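Side-chain contact in carbonic anhydrase (Sordaria macrospora, PDB 4O1K), which catalyses the reversible hydration of carbon dioxide to bicarbonate as a tetrameric, zinc-dependent beta-class carbonic anhydrase: residues A[171-176]-A[189-194]. Residues are numbered along the deposited sequence; the frame is centred on the assembly and turned at random.
Sequences RNVVKT and PVIHGW
Val174 of helix 154-174 and Ile191, on strand 190-197, bring the two backbones closest, with their CA atoms 7.9 Å apart. This is helix-on-sheet packing in the alpha/beta fold of a beta-carbonic anhydrase: helix 177-186 makes the connection between the two segments, and the strand runs parallel to strand 106-112, with which Val190 and His192 share backbone hydrogen bonds. The contact is purely apolar and buried. The bond from CA to CB of Ile191 is directed toward the helix, and the extended chain beyond it (chi2 176°) carries CD1 to both valines. Val173 CG1 lies 3.3 Å from Ile191 CD1, the two side chains running alongside in opposite senses. From Val174 it is CG2, the branch beside the backbone N (CG1 being anti to it, chi1 178°), that meets Ile191 CD1, again at 3.3 Å. Both distances are short for methyl carbons, so the exact placement of CD1 is doubtful, but both valines press on it. Leu179 of helix 177-186 also touches Val174 and Ile191, while Ile95 and Ile107 pack on Val173. Beyond the apolar patch, Lys175 NZ donates to Asn172 OD1 at 3.0 Å and forms a salt bridge with Asp139 of a neighbouring subunit. Val173 O accepts two bonds from Thr176, from N at 3.1 Å and from OG1 at 2.8 Å, the latter with a C=O...OG1 angle of 162°.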
# COMPACT_ATOMS: atom_id res chain seq x y z
N ARG A 171 3.26 -7.58 -18.12
CA ARG A 171 3.72 -8.78 -17.41
C ARG A 171 3.13 -8.81 -16.00
O ARG A 171 2.66 -9.86 -15.55
CB ARG A 171 5.25 -8.85 -17.35
CG ARG A 171 5.93 -9.12 -18.71
CD ARG A 171 7.43 -9.42 -18.51
NE ARG A 171 7.64 -10.61 -17.69
CZ ARG A 171 8.09 -10.60 -16.43
NH1 ARG A 171 8.41 -9.45 -15.84
NH2 ARG A 171 8.25 -11.74 -15.76
N ASN A 172 3.18 -7.69 -15.27
CA ASN A 172 2.60 -7.67 -13.91
C ASN A 172 1.11 -7.93 -13.86
O ASN A 172 0.61 -8.48 -12.86
CB ASN A 172 2.90 -6.34 -13.20
CG ASN A 172 4.39 -6.10 -13.03
OD1 ASN A 172 5.20 -7.02 -13.15
ND2 ASN A 172 4.76 -4.86 -12.76
N VAL A 173 0.37 -7.52 -14.90
CA VAL A 173 -1.06 -7.88 -14.95
C VAL A 173 -1.19 -9.40 -15.12
O VAL A 173 -2.03 -10.04 -14.44
CB VAL A 173 -1.81 -7.20 -16.12
CG1 VAL A 173 -3.24 -7.74 -16.21
CG2 VAL A 173 -1.87 -5.71 -15.90
N VAL A 174 -0.34 -9.98 -15.95
CA VAL A 174 -0.43 -11.45 -16.18
C VAL A 174 -0.15 -12.32 -14.94
O VAL A 174 -0.65 -13.47 -14.83
CB VAL A 174 0.44 -11.87 -17.36
CG1 VAL A 174 0.42 -13.38 -17.60
CG2 VAL A 174 -0.05 -11.19 -18.59
N LYS A 175 0.64 -11.79 -14.03
CA LYS A 175 0.96 -12.52 -12.79
C LYS A 175 -0.24 -12.69 -11.88
O LYS A 175 -0.25 -13.58 -11.02
CB LYS A 175 2.04 -11.78 -12.01
CG LYS A 175 3.38 -11.63 -12.75
CD LYS A 175 4.34 -10.73 -11.91
CE LYS A 175 5.61 -10.42 -12.72
NZ LYS A 175 6.49 -9.47 -11.93
N THR A 176 -1.26 -11.83 -12.05
CA THR A 176 -2.41 -11.89 -11.15
C THR A 176 -3.17 -13.18 -11.26
O THR A 176 -3.34 -13.71 -12.35
CB THR A 176 -3.36 -10.68 -11.27
OG1 THR A 176 -4.03 -10.69 -12.54
CG2 THR A 176 -2.57 -9.41 -11.11
N PRO A 189 -9.72 -12.36 -19.94
CA PRO A 189 -9.38 -11.25 -20.83
C PRO A 189 -8.05 -11.46 -21.54
O PRO A 189 -7.20 -12.22 -21.08
CB PRO A 189 -9.25 -10.05 -19.87
CG PRO A 189 -8.82 -10.67 -18.57
CD PRO A 189 -9.60 -11.97 -18.52
N VAL A 190 -7.89 -10.78 -22.67
CA VAL A 190 -6.57 -10.74 -23.26
C VAL A 190 -5.97 -9.37 -22.94
O VAL A 190 -6.69 -8.39 -22.71
CB VAL A 190 -6.58 -11.02 -24.78
CG1 VAL A 190 -7.05 -12.47 -25.05
CG2 VAL A 190 -7.48 -10.03 -25.50
N ILE A 191 -4.66 -9.34 -22.94
CA ILE A 191 -3.93 -8.18 -22.48
C ILE A 191 -3.24 -7.47 -23.63
O ILE A 191 -2.62 -8.13 -24.49
CB ILE A 191 -2.91 -8.65 -21.47
CG1 ILE A 191 -3.60 -8.77 -20.12
CG2 ILE A 191 -1.75 -7.70 -21.38
CD1 ILE A 191 -2.73 -9.30 -19.12
N HIS A 192 -3.32 -6.14 -23.64
CA HIS A 192 -2.69 -5.35 -24.69
C HIS A 192 -1.78 -4.31 -24.09
O HIS A 192 -2.08 -3.77 -23.01
CB HIS A 192 -3.74 -4.61 -25.50
CG HIS A 192 -4.88 -5.45 -25.96
ND1 HIS A 192 -4.89 -6.10 -27.17
CD2 HIS A 192 -6.08 -5.72 -25.38
CE1 HIS A 192 -6.03 -6.75 -27.31
NE2 HIS A 192 -6.77 -6.53 -26.24
N GLY A 193 -0.68 -4.02 -24.78
CA GLY A 193 0.23 -2.96 -24.37
C GLY A 193 0.28 -1.97 -25.51
O GLY A 193 0.74 -2.30 -26.58
N TRP A 194 -0.19 -0.76 -25.28
CA TRP A 194 -0.26 0.25 -26.33
C TRP A 194 0.45 1.50 -25.87
O TRP A 194 0.73 1.66 -24.66
CB TRP A 194 -1.72 0.57 -26.65
CG TRP A 194 -2.56 -0.57 -27.21
CD1 TRP A 194 -2.11 -1.76 -27.75
CD2 TRP A 194 -3.99 -0.62 -27.27
NE1 TRP A 194 -3.20 -2.53 -28.15
CE2 TRP A 194 -4.36 -1.86 -27.86
CE3 TRP A 194 -5.01 0.26 -26.88
CZ2 TRP A 194 -5.70 -2.22 -28.08
CZ3 TRP A 194 -6.35 -0.11 -27.09
CH2 TRP A 194 -6.67 -1.34 -27.68